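Local structure of Exo-1,5-alpha-L-arabinofuranobiosidase (Gibberella zeae, 2YDT) at residues Q27-R32 against T321-S326; M340-L345 against N352-S357; N80-R85 against L116-I121; V245-S250 against H262-N267. The protein probably hydrolyses 1,5-linked alpha-L-arabinan from its chain ends, releasing arabinobiose, and here holds an iminosugar inhibitor with an attached arabinofuranose. One frame throughout, in Å; residues are numbered along the deposited sequence.

Contact 1: Q27-R32 against T321-S326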
loop_
_atom_site.group_PDB
_atom_site.type_symbol
_atom_site.label_atom_id
_atom_site.label_comp_id
_atom_site.label_asym_id
_atom_site.label_seq_id
_atom_site.Cartn_x
_atom_site.Cartn_y
_atom_site.Cartn_z
ATOM N N GLN A 27 -9.957 5.133 14.284
ATOM C CA GLN A 27 -11.171 5.595 13.601
ATOM C C GLN A 27 -11.099 5.363 12.101
ATOM O O GLN A 27 -11.967 4.717 11.526
ATOM C CB GLN A 27 -11.578 7.030 13.982
ATOM C CG GLN A 27 -11.715 7.246 15.489
ATOM C CD GLN A 27 -12.270 8.604 15.823
ATOM O OE1 GLN A 27 -11.717 9.600 15.389
ATOM N NE2 GLN A 27 -13.389 8.662 16.580
ATOM N N VAL A 28 -10.069 5.906 11.475
ATOM C CA VAL A 28 -9.712 5.613 10.097
ATOM C C VAL A 28 -8.196 5.438 10.071
ATOM O O VAL A 28 -7.495 5.943 10.963
ATOM C CB VAL A 28 -10.160 6.698 9.134
ATOM C CG1 VAL A 28 -11.704 6.794 9.130
ATOM C CG2 VAL A 28 -9.474 8.091 9.454
ATOM N N LEU A 29 -7.691 4.724 9.057
ATOM C CA LEU A 29 -6.255 4.508 8.880
ATOM C C LEU A 29 -6.107 3.886 7.488
ATOM O O LEU A 29 -7.057 3.301 6.950
ATOM C CB LEU A 29 -5.719 3.540 9.960
ATOM C CG LEU A 29 -4.208 3.518 10.170
ATOM C CD1 LEU A 29 -3.721 4.838 10.859
ATOM C CD2 LEU A 29 -3.753 2.270 10.943
ATOM N N TYR A 30 -4.911 3.976 6.896
ATOM C CA TYR A 30 -4.589 3.099 5.742
ATOM C C TYR A 30 -5.360 3.456 4.494
ATOM O O TYR A 30 -6.114 2.642 3.949
ATOM C CB TYR A 30 -4.759 1.601 6.127
ATOM C CG TYR A 30 -3.787 0.663 5.433
ATOM C CD1 TYR A 30 -2.717 0.085 6.141
ATOM C CD2 TYR A 30 -3.953 0.309 4.095
ATOM C CE1 TYR A 30 -1.837 -0.774 5.553
ATOM C CE2 TYR A 30 -3.066 -0.557 3.481
ATOM C CZ TYR A 30 -2.024 -1.118 4.210
ATOM O OH TYR A 30 -1.128 -1.993 3.605
ATOM N N ALA A 31 -5.160 4.673 3.989
ATOM C CA ALA A 31 -5.845 5.153 2.791
ATOM C C ALA A 31 -5.201 4.598 1.524
ATOM O O ALA A 31 -3.981 4.526 1.426
ATOM C CB ALA A 31 -5.834 6.721 2.743
ATOM N N ARG A 32 -6.060 4.267 0.559
ATOM C CA ARG A 32 -5.622 3.769 -0.750
ATOM C C ARG A 32 -6.465 4.328 -1.873
ATOM O O ARG A 32 -7.714 4.245 -1.800
ATOM C CB ARG A 32 -5.659 2.224 -0.775
ATOM C CG ARG A 32 -4.576 1.579 0.082
ATOM C CD ARG A 32 -3.198 1.757 -0.483
ATOM N NE ARG A 32 -2.165 1.020 0.220
ATOM C CZ ARG A 32 -1.414 1.487 1.208
ATOM N NH1 ARG A 32 -1.602 2.676 1.730
ATOM N NH2 ARG A 32 -0.444 0.746 1.674
ATOM N N THR A 321 1.882 14.312 7.135
ATOM C CA THR A 321 2.409 12.985 7.466
ATOM C C THR A 321 1.274 12.057 7.879
ATOM O O THR A 321 0.371 12.438 8.652
ATOM C CB THR A 321 3.401 13.089 8.583
ATOM O OG1 THR A 321 4.494 13.930 8.141
ATOM C CG2 THR A 321 3.913 11.709 9.011
ATOM N N ALA A 322 1.315 10.834 7.344
ATOM C CA ALA A 322 0.343 9.812 7.716
ATOM C C ALA A 322 0.970 8.421 7.609
ATOM O O ALA A 322 1.835 8.167 6.757
ATOM C CB ALA A 322 -0.917 9.901 6.854
ATOM N N TYR A 323 0.489 7.506 8.442
ATOM C CA TYR A 323 0.837 6.097 8.330
ATOM C C TYR A 323 0.427 5.549 6.986
ATOM O O TYR A 323 -0.715 5.751 6.525
ATOM C CB TYR A 323 0.148 5.316 9.445
ATOM C CG TYR A 323 0.467 3.838 9.487
ATOM C CD1 TYR A 323 1.729 3.377 9.871
ATOM C CD2 TYR A 323 -0.521 2.881 9.195
ATOM C CE1 TYR A 323 2.016 2.009 9.931
ATOM C CE2 TYR A 323 -0.237 1.518 9.257
ATOM C CZ TYR A 323 1.029 1.089 9.644
ATOM O OH TYR A 323 1.293 -0.237 9.748
ATOM N N THR A 324 1.393 4.898 6.335
ATOM C CA THR A 324 1.226 4.327 4.987
ATOM C C THR A 324 0.516 5.297 4.016
ATOM O O THR A 324 -0.319 4.931 3.189
ATOM C CB THR A 324 0.619 2.873 5.007
ATOM O OG1 THR A 324 0.825 2.256 3.730
ATOM C CG2 THR A 324 -0.897 2.859 5.353
ATOM N N ARG A 325 0.926 6.560 4.064
ATOM C CA ARG A 325 0.458 7.556 3.119
ATOM C C ARG A 325 0.732 7.045 1.712
ATOM O O ARG A 325 1.848 6.551 1.448
ATOM C CB ARG A 325 1.132 8.908 3.427
ATOM C CG ARG A 325 0.455 10.103 2.775
ATOM C CD ARG A 325 1.200 11.425 3.064
ATOM N NE ARG A 325 2.550 11.384 2.512
ATOM C CZ ARG A 325 3.367 12.420 2.462
ATOM N NH1 ARG A 325 2.954 13.604 2.892
ATOM N NH2 ARG A 325 4.612 12.268 2.006
ATOM N N SER A 326 -0.264 7.135 0.834
ATOM C CA SER A 326 -0.193 6.509 -0.476
ATOM C C SER A 326 -0.134 7.515 -1.589
ATOM O O SER A 326 -0.367 8.730 -1.384
ATOM C CB SER A 326 -1.366 5.547 -0.688
ATOM O OG SER A 326 -2.592 6.153 -0.453
HETATM O O HOH W 1 -3.105 6.400 7.575
HETATM O O HOH W 2 -2.656 6.265 4.434
#
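R32 grips T324 end-on across the seam between two blades of the six-bladed propeller. Its NH2 donates to T324 OG1 at 2.8 Å, lying in the guanidinium plane with an N-H...O angle of 160°. NH1 also bonds OG1, at a longer 3.2 Å, and reaches T324 O at 3.0 Å. NH1 further turns back to A31 O, which S326 OG approaches from the opposite face of the carbonyl at 2.8 Å. A bend at chi2 (-70°) folds the arginine back under the ring of Y30, whose CE2 sits above the centre of the guanidinium. Two waters fill in the backbone: one links Y30 N to Y323 O, the other A31 N to the same Y323 O.

The loop before strand 326-330, in the closing blade, lies against strand 28-35 of the neighbouring blade near the centre of the propeller, next to the sugars. Y323 OH makes a weak hydrogen bond to the iminosugar, while L29 and Y30 touch the arabinofuranose. L29 CD2 also packs on Y323 CD2 at 3.7 Å. T324 CG2 sits over one face of the Y30 ring, toward its rim, 3.7 Å from the ring centroid.

Contact 2: M340-L345 against N352-S357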
loop_
_atom_site.group_PDB
_atom_site.type_symbol
_atom_site.label_atom_id
_atom_site.label_comp_id
_atom_site.label_asym_id
_atom_site.label_seq_id
_atom_site.Cartn_x
_atom_site.Cartn_y
_atom_site.Cartn_z
ATOM N N MET A 340 -2.398 10.704 -0.562
ATOM C CA MET A 340 -3.632 10.394 0.172
ATOM C C MET A 340 -3.260 9.762 1.495
ATOM O O MET A 340 -2.391 8.891 1.566
ATOM C CB MET A 340 -4.494 9.400 -0.614
ATOM C CG MET A 340 -5.891 9.143 -0.035
ATOM S SD MET A 340 -6.602 7.695 -0.867
ATOM C CE MET A 340 -8.240 7.692 -0.164
ATOM N N GLY A 341 -3.907 10.206 2.574
ATOM C CA GLY A 341 -3.659 9.658 3.891
ATOM C C GLY A 341 -4.873 9.569 4.764
ATOM O O GLY A 341 -5.911 10.218 4.487
ATOM N N ALA A 342 -4.750 8.722 5.794
ATOM C CA ALA A 342 -5.824 8.558 6.771
ATOM C C ALA A 342 -5.299 8.669 8.189
ATOM O O ALA A 342 -5.803 8.036 9.112
ATOM C CB ALA A 342 -6.646 7.274 6.523
ATOM N N GLY A 343 -4.295 9.510 8.394
ATOM C CA GLY A 343 -3.891 9.829 9.733
ATOM C C GLY A 343 -2.865 8.880 10.308
ATOM O O GLY A 343 -2.182 8.127 9.578
ATOM N N ILE A 344 -2.732 8.946 11.627
ATOM C CA ILE A 344 -1.655 8.294 12.340
ATOM C C ILE A 344 -2.093 7.056 13.109
ATOM O O ILE A 344 -3.268 6.866 13.408
ATOM C CB ILE A 344 -0.956 9.262 13.329
ATOM C CG1 ILE A 344 -1.897 9.667 14.472
ATOM C CG2 ILE A 344 -0.487 10.531 12.604
ATOM C CD1 ILE A 344 -1.187 10.522 15.551
ATOM N N LEU A 345 -1.119 6.209 13.421
ATOM C CA LEU A 345 -1.345 5.040 14.250
ATOM C C LEU A 345 -1.984 5.403 15.583
ATOM O O LEU A 345 -1.749 6.519 16.090
ATOM C CB LEU A 345 -0.014 4.329 14.518
ATOM C CG LEU A 345 0.545 3.576 13.315
ATOM C CD1 LEU A 345 2.067 3.300 13.581
ATOM C CD2 LEU A 345 -0.213 2.283 13.106
ATOM N N ASN A 352 -7.942 11.658 13.375
ATOM C CA ASN A 352 -7.680 11.170 11.992
ATOM C C ASN A 352 -8.856 11.458 11.078
ATOM O O ASN A 352 -10.040 11.290 11.446
ATOM C CB ASN A 352 -7.389 9.671 11.899
ATOM C CG ASN A 352 -6.049 9.259 12.454
ATOM O OD1 ASN A 352 -5.217 10.092 12.915
ATOM N ND2 ASN A 352 -5.807 7.932 12.430
ATOM N N THR A 353 -8.535 11.878 9.850
ATOM C CA THR A 353 -9.512 11.982 8.783
ATOM C C THR A 353 -8.830 11.397 7.533
ATOM O O THR A 353 -7.592 11.290 7.489
ATOM C CB THR A 353 -9.903 13.438 8.469
ATOM O OG1 THR A 353 -8.719 14.151 8.023
ATOM C CG2 THR A 353 -10.517 14.109 9.747
ATOM N N VAL A 354 -9.642 11.077 6.551
ATOM C CA VAL A 354 -9.151 10.664 5.207
ATOM C C VAL A 354 -9.096 11.928 4.341
ATOM O O VAL A 354 -10.074 12.637 4.218
ATOM C CB VAL A 354 -10.058 9.584 4.547
ATOM C CG1 VAL A 354 -9.372 9.072 3.245
ATOM C CG2 VAL A 354 -10.362 8.443 5.564
ATOM N N SER A 355 -7.935 12.214 3.752
ATOM C CA SER A 355 -7.836 13.399 2.921
ATOM C C SER A 355 -6.805 13.196 1.818
ATOM O O SER A 355 -6.077 12.207 1.821
ATOM C CB SER A 355 -7.428 14.606 3.758
ATOM O OG SER A 355 -6.087 14.509 4.231
ATOM N N ALA A 356 -6.739 14.139 0.866
ATOM C CA ALA A 356 -5.759 14.019 -0.226
ATOM C C ALA A 356 -5.392 15.397 -0.742
ATOM O O ALA A 356 -6.144 16.363 -0.559
ATOM C CB ALA A 356 -6.289 13.169 -1.364
ATOM N N SER A 357 -4.246 15.445 -1.408
ATOM C CA SER A 357 -3.823 16.599 -2.198
ATOM C C SER A 357 -3.403 16.104 -3.583
ATOM O O SER A 357 -2.950 14.969 -3.722
ATOM C CB SER A 357 -2.612 17.254 -1.540
ATOM O OG SER A 357 -2.883 17.762 -0.247
#
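N352 turns its CG anti to its own carbonyl carbon (chi1 -71°), and this swings the carboxamide across to the backbone of I344. M340 instead has CG anti to the backbone N and, with the rest of the chain extended, carries its terminal methyl over to V354, where CE meets CG1 at 3.8 Å. The amide of N352 bonds both the N and the O of I344. ND2 donates to I344 O at 2.9 Å in an almost perfectly straight bond (178°) that lies in the amide plane and falls on a carbonyl lone pair. OD1 accepts from I344 N at 3.0 Å, but here the donor stands well above the plane of the side-chain carbonyl. V28 O is a second acceptor for ND2, so this one amide ties the loop to the neighbouring blade.

Between these ends the two segments form an antiparallel ladder, part of the propeller blade that strand 11-17 completes from the N-terminus, a Velcro-type closure. G341 and S355 are its hydrogen-bonded pair, with G341 N to S355 O at 3.0 Å and S355 N to G341 O at 2.9 Å. M340 and A356 form the adjacent non-hydrogen-bonded pair. Past the last bridge, A342 CA still points its hydrogen at T353 O, 3.3 Å off. The side chain of T353, which points away from 340-345, comes within about 4 Å (nearest atoms) of a bound manganese ion.

Contact 3: N80-R85 against L116-I121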
loop_
_atom_site.group_PDB
_atom_site.type_symbol
_atom_site.label_atom_id
_atom_site.label_comp_id
_atom_site.label_asym_id
_atom_site.label_seq_id
_atom_site.Cartn_x
_atom_site.Cartn_y
_atom_site.Cartn_z
ATOM N N ASN A 80 -16.851 -15.066 6.275
ATOM C CA ASN A 80 -16.330 -15.496 7.578
ATOM C C ASN A 80 -17.098 -15.025 8.796
ATOM O O ASN A 80 -16.824 -15.466 9.899
ATOM C CB ASN A 80 -14.837 -15.039 7.743
ATOM C CG ASN A 80 -13.998 -15.320 6.518
ATOM O OD1 ASN A 80 -13.976 -16.459 6.012
ATOM N ND2 ASN A 80 -13.242 -14.307 6.046
ATOM N N ASN A 81 -18.077 -14.148 8.594
ATOM C CA ASN A 81 -18.759 -13.447 9.664
ATOM C C ASN A 81 -17.768 -12.779 10.632
ATOM O O ASN A 81 -17.945 -12.788 11.850
ATOM C CB ASN A 81 -19.742 -14.366 10.428
ATOM C CG ASN A 81 -20.837 -13.580 11.141
ATOM O OD1 ASN A 81 -21.050 -12.380 10.931
ATOM N ND2 ASN A 81 -21.575 -14.285 11.988
ATOM N N TRP A 82 -16.720 -12.198 10.063
ATOM C CA TRP A 82 -15.698 -11.516 10.832
ATOM C C TRP A 82 -15.661 -10.001 10.549
ATOM O O TRP A 82 -15.514 -9.195 11.476
ATOM C CB TRP A 82 -14.302 -12.094 10.468
ATOM C CG TRP A 82 -13.969 -13.445 11.005
ATOM C CD1 TRP A 82 -14.637 -14.153 11.961
ATOM C CD2 TRP A 82 -12.807 -14.183 10.690
ATOM N NE1 TRP A 82 -13.973 -15.331 12.230
ATOM C CE2 TRP A 82 -12.839 -15.381 11.463
ATOM C CE3 TRP A 82 -11.742 -13.985 9.804
ATOM C CZ2 TRP A 82 -11.829 -16.340 11.372
ATOM C CZ3 TRP A 82 -10.747 -14.932 9.738
ATOM C CH2 TRP A 82 -10.789 -16.092 10.509
ATOM N N GLY A 83 -15.686 -9.639 9.277
ATOM C CA GLY A 83 -15.433 -8.250 8.840
ATOM C C GLY A 83 -14.194 -8.156 7.954
ATOM O O GLY A 83 -13.352 -9.037 7.943
ATOM N N LEU A 84 -14.143 -7.099 7.163
ATOM C CA LEU A 84 -12.950 -6.726 6.346
ATOM C C LEU A 84 -12.330 -5.556 7.123
ATOM O O LEU A 84 -12.868 -4.456 7.161
ATOM C CB LEU A 84 -13.340 -6.345 4.915
ATOM C CG LEU A 84 -13.757 -7.528 4.039
ATOM C CD1 LEU A 84 -14.092 -7.070 2.621
ATOM C CD2 LEU A 84 -12.647 -8.597 3.993
ATOM N N ARG A 85 -11.206 -5.846 7.787
ATOM C CA ARG A 85 -10.740 -5.033 8.909
ATOM C C ARG A 85 -9.479 -4.221 8.617
ATOM O O ARG A 85 -9.442 -3.024 8.889
ATOM C CB ARG A 85 -10.546 -5.922 10.135
ATOM C CG ARG A 85 -10.305 -5.114 11.449
ATOM C CD ARG A 85 -10.266 -6.029 12.664
ATOM N NE ARG A 85 -11.489 -6.850 12.731
ATOM C CZ ARG A 85 -12.678 -6.436 13.179
ATOM N NH1 ARG A 85 -12.843 -5.244 13.721
ATOM N NH2 ARG A 85 -13.725 -7.249 13.126
ATOM N N LEU A 116 -9.287 -10.189 17.095
ATOM C CA LEU A 116 -7.992 -10.178 16.425
ATOM C C LEU A 116 -7.277 -11.522 16.413
ATOM O O LEU A 116 -6.055 -11.568 16.197
ATOM C CB LEU A 116 -7.061 -9.109 17.032
ATOM C CG LEU A 116 -7.572 -7.690 17.076
ATOM C CD1 LEU A 116 -6.450 -6.730 17.555
ATOM C CD2 LEU A 116 -8.130 -7.249 15.727
ATOM N N SER A 117 -8.019 -12.621 16.594
ATOM C CA SER A 117 -7.391 -13.942 16.776
ATOM C C SER A 117 -6.806 -14.610 15.523
ATOM O O SER A 117 -5.954 -15.535 15.617
ATOM C CB SER A 117 -8.415 -14.857 17.450
ATOM O OG SER A 117 -9.566 -15.090 16.688
ATOM N N GLU A 118 -7.262 -14.181 14.337
ATOM C CA GLU A 118 -6.789 -14.720 13.055
ATOM C C GLU A 118 -6.695 -13.613 12.007
ATOM O O GLU A 118 -7.281 -12.532 12.193
ATOM C CB GLU A 118 -7.723 -15.823 12.534
ATOM C CG GLU A 118 -7.899 -16.985 13.506
ATOM C CD GLU A 118 -8.733 -18.103 12.931
ATOM O OE1 GLU A 118 -8.282 -18.749 11.975
ATOM O OE2 GLU A 118 -9.844 -18.336 13.451
ATOM N N THR A 119 -5.927 -13.889 10.955
ATOM C CA THR A 119 -5.769 -13.003 9.798
ATOM C C THR A 119 -6.005 -13.780 8.520
ATOM O O THR A 119 -5.591 -14.916 8.398
ATOM C CB THR A 119 -4.379 -12.333 9.792
ATOM O OG1 THR A 119 -3.386 -13.322 10.098
ATOM C CG2 THR A 119 -4.269 -11.232 10.852
ATOM N N LEU A 120 -6.711 -13.175 7.576
ATOM C CA LEU A 120 -7.039 -13.841 6.340
ATOM C C LEU A 120 -7.090 -12.842 5.178
ATOM O O LEU A 120 -8.048 -12.059 5.056
ATOM C CB LEU A 120 -8.357 -14.604 6.514
ATOM C CG LEU A 120 -8.937 -15.405 5.346
ATOM C CD1 LEU A 120 -7.909 -16.314 4.658
ATOM C CD2 LEU A 120 -10.168 -16.186 5.850
ATOM N N ILE A 121 -6.059 -12.893 4.328
ATOM C CA ILE A 121 -5.999 -12.055 3.161
ATOM C C ILE A 121 -6.971 -12.628 2.112
ATOM O O ILE A 121 -6.846 -13.780 1.695
ATOM C CB ILE A 121 -4.546 -11.889 2.605
ATOM C CG1 ILE A 121 -3.696 -11.089 3.612
ATOM C CG2 ILE A 121 -4.594 -11.206 1.255
ATOM C CD1 ILE A 121 -2.170 -11.083 3.302
#
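W82 and E118 meet by van der Waals contact. The six-membered end of the indole pushes against the glutamate: CH2 lies 3.7 Å from E118 CB, and CZ2 is 3.5 Å from E118 OE2. Ring and carboxylate planes are 68° apart, so the acid is steeply inclined to the indole, not laid flat on it. W82 holds CG anti to its carbonyl carbon (chi1 -74°), which aims the ring's far end at strand 119-126.

Further packing contacts run along both segments. L120 CB approaches the indole at its edge, 4.0 Å from W82 CZ3, and the leucine's CD2 methyl goes on to the amide of N80, 3.6 Å from ND2. N80 also supports the ring from its own side, with CB over one face of the W82 indole. At the other end, R85 offers only its aliphatic part: CD lies 3.9 Å from L116 CD2.

The polar groups find their partners elsewhere. R85 bonds I112 O through NE and makes a salt bridge to E51 through NH1, while N80 ND2 is held by S111 OG and E122 OE2. These bonds fix the side chains whose carbon atoms form the contact.

In fold terms, 80-85 belongs to the link that leaves the outer strand 70-75 of one blade for the inner strand 87-92 of the next. It packs on the turn joining strands 105-111 and 119-126 and on the start of the latter, an arrangement proper to a beta-propeller, where blade-to-blade links and the turns between second and third strands share one side of the disc.

Contact 4: V245-S250 against H262-N267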
loop_
_atom_site.group_PDB
_atom_site.type_symbol
_atom_site.label_atom_id
_atom_site.label_comp_id
_atom_site.label_asym_id
_atom_site.label_seq_id
_atom_site.Cartn_x
_atom_site.Cartn_y
_atom_site.Cartn_z
ATOM N N VAL A 245 13.407 2.994 5.302
ATOM C CA VAL A 245 12.938 2.596 3.974
ATOM C C VAL A 245 14.089 2.008 3.151
ATOM O O VAL A 245 15.126 2.674 2.926
ATOM C CB VAL A 245 12.217 3.718 3.237
ATOM C CG1 VAL A 245 11.668 3.208 1.885
ATOM C CG2 VAL A 245 11.054 4.277 4.110
ATOM N N TYR A 246 13.907 0.764 2.704
ATOM C CA TYR A 246 14.864 0.081 1.826
ATOM C C TYR A 246 14.160 -0.318 0.541
ATOM O O TYR A 246 12.925 -0.363 0.446
ATOM C CB TYR A 246 15.473 -1.158 2.488
ATOM C CG TYR A 246 16.693 -0.932 3.345
ATOM C CD1 TYR A 246 16.649 -0.124 4.469
ATOM C CD2 TYR A 246 17.909 -1.574 3.043
ATOM C CE1 TYR A 246 17.792 0.071 5.271
ATOM C CE2 TYR A 246 19.034 -1.376 3.836
ATOM C CZ TYR A 246 18.956 -0.573 4.949
ATOM O OH TYR A 246 20.078 -0.396 5.765
ATOM N N TYR A 247 14.961 -0.611 -0.476
ATOM C CA TYR A 247 14.446 -1.083 -1.756
ATOM C C TYR A 247 15.402 -2.045 -2.444
ATOM O O TYR A 247 16.578 -2.136 -2.115
ATOM C CB TYR A 247 14.087 0.086 -2.668
ATOM C CG TYR A 247 15.252 0.920 -3.167
ATOM C CD1 TYR A 247 15.883 0.654 -4.399
ATOM C CD2 TYR A 247 15.774 1.919 -2.362
ATOM C CE1 TYR A 247 16.943 1.474 -4.850
ATOM C CE2 TYR A 247 16.825 2.692 -2.774
ATOM C CZ TYR A 247 17.410 2.448 -4.011
ATOM O OH TYR A 247 18.439 3.258 -4.396
ATOM N N ARG A 248 14.850 -2.785 -3.391
ATOM C CA ARG A 248 15.570 -3.701 -4.252
ATOM C C ARG A 248 15.133 -3.493 -5.695
ATOM O O ARG A 248 13.996 -3.070 -5.964
ATOM C CB ARG A 248 15.315 -5.150 -3.819
ATOM C CG ARG A 248 15.824 -5.460 -2.417
ATOM C CD ARG A 248 15.536 -6.832 -1.965
ATOM N NE ARG A 248 15.967 -7.043 -0.578
ATOM C CZ ARG A 248 16.354 -8.210 -0.073
ATOM N NH1 ARG A 248 16.338 -9.294 -0.819
ATOM N NH2 ARG A 248 16.743 -8.315 1.189
ATOM N N LEU A 249 16.010 -3.831 -6.638
ATOM C CA LEU A 249 15.719 -3.711 -8.069
ATOM C C LEU A 249 15.847 -5.065 -8.773
ATOM O O LEU A 249 16.786 -5.836 -8.488
ATOM C CB LEU A 249 16.693 -2.724 -8.725
ATOM C CG LEU A 249 16.696 -1.332 -8.128
ATOM C CD1 LEU A 249 17.944 -0.535 -8.483
ATOM C CD2 LEU A 249 15.433 -0.594 -8.555
ATOM N N SER A 250 14.915 -5.364 -9.668
ATOM C CA SER A 250 14.918 -6.652 -10.364
ATOM C C SER A 250 14.175 -6.588 -11.692
ATOM O O SER A 250 13.122 -5.995 -11.791
ATOM C CB SER A 250 14.309 -7.760 -9.488
ATOM O OG SER A 250 14.486 -9.050 -10.087
ATOM N N HIS A 262 19.083 -1.637 -0.674
ATOM C CA HIS A 262 19.525 -0.241 -0.663
ATOM C C HIS A 262 18.674 0.576 0.283
ATOM O O HIS A 262 17.472 0.591 0.132
ATOM C CB HIS A 262 19.433 0.377 -2.031
ATOM C CG HIS A 262 20.169 -0.375 -3.088
ATOM N ND1 HIS A 262 21.534 -0.245 -3.267
ATOM C CD2 HIS A 262 19.747 -1.282 -4.005
ATOM C CE1 HIS A 262 21.913 -1.027 -4.261
ATOM N NE2 HIS A 262 20.858 -1.675 -4.718
ATOM N N GLN A 263 19.302 1.309 1.202
ATOM C CA GLN A 263 18.586 2.293 1.992
ATOM C C GLN A 263 18.324 3.542 1.186
ATOM O O GLN A 263 19.194 3.969 0.413
ATOM C CB GLN A 263 19.443 2.716 3.219
ATOM C CG GLN A 263 18.686 3.592 4.178
ATOM C CD GLN A 263 19.533 3.970 5.388
ATOM O OE1 GLN A 263 20.717 3.540 5.488
ATOM N NE2 GLN A 263 18.940 4.698 6.328
ATOM N N ILE A 264 17.156 4.159 1.361
ATOM C CA ILE A 264 16.895 5.469 0.781
ATOM C C ILE A 264 17.470 6.525 1.699
ATOM O O ILE A 264 17.083 6.631 2.847
ATOM C CB ILE A 264 15.396 5.800 0.576
ATOM C CG1 ILE A 264 14.797 4.853 -0.427
ATOM C CG2 ILE A 264 15.244 7.277 0.066
ATOM C CD1 ILE A 264 13.301 5.153 -0.807
ATOM N N VAL A 265 18.422 7.307 1.178
ATOM C CA VAL A 265 18.989 8.463 1.902
ATOM C C VAL A 265 19.016 9.596 0.889
ATOM O O VAL A 265 19.590 9.434 -0.185
ATOM C CB VAL A 265 20.416 8.170 2.425
ATOM C CG1 VAL A 265 20.989 9.387 3.210
ATOM C CG2 VAL A 265 20.469 6.942 3.348
ATOM N N SER A 266 18.367 10.732 1.178
ATOM C CA SER A 266 18.349 11.837 0.205
ATOM C C SER A 266 19.702 12.571 0.258
ATOM O O SER A 266 20.491 12.323 1.168
ATOM C CB SER A 266 17.182 12.817 0.430
ATOM O OG SER A 266 17.261 13.456 1.680
ATOM N N ASN A 267 19.901 13.457 -0.716
ATOM C CA ASN A 267 21.174 14.203 -0.879
ATOM C C ASN A 267 21.556 15.010 0.380
ATOM O O ASN A 267 22.755 15.150 0.696
ATOM C CB ASN A 267 21.123 15.093 -2.133
ATOM C CG ASN A 267 20.034 16.139 -2.055
ATOM O OD1 ASN A 267 18.853 15.811 -1.990
ATOM N ND2 ASN A 267 20.432 17.433 -2.057
HETATM O O HOH W 3 19.797 1.317 7.777
#
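A beta hairpin forms the outer margin of one propeller blade, where strand 245-250 pairs with the short strand 262-263. Y247 and H262 are its hydrogen-bonded pair, Y247 N reaching H262 O at 2.8 Å and H262 N returning to Y247 O at 2.9 Å. I264 N then reaches V245 O at 3.0 Å, a nearly straight bond (175°).

Each tyrosine leans on the residue opposite. Y247 has its CG between the backbone N and the carbonyl carbon (chi1 68°), which folds the ring across the ladder so that H262 CB lies over its face, 3.7 Å from the centroid. I264 CG1 touches the same ring at CD2, 3.6 Å away, and V245 CG1 and I264 CD1 meet side by side at 3.7 Å. The Y247 hydroxyl is bonded to G307 O and W312 NE1, so the ring is pinned at its far end too.

On the other face of the sheet, Q263 CB sits 3.9 Å from the centroid of Y246, and the glutamine amide runs almost parallel to that ring. A water bonded to Y246 OH also makes a weak bond to Q263 OE1. This is the pairing of third and outermost strands that finishes a four-stranded blade of the six-bladed propeller.

Overall arrangement
Six four-stranded antiparallel sheets make up the chain, and the contacts sample four of them. Contacts 1 and 2 adjoin, their centres 5 Å apart: S326 N to M340 O and Y323 N to G343 O are probable hydrogen bonds between them, where strands 326-330 and 336-341, and the loops at their ends, lie side by side. Contact 3 packs the link into the blade starting with 87-92 against that blade; contact 4 belongs to the blade starting with 209-217. Their centres lie 33 Å apart, on opposite sides of the chain's centre. Both fall in sequence between the halves of contact 1, which packs the blade of 28-35 against the closing blade, completed by strand 11-17, beside the sugars.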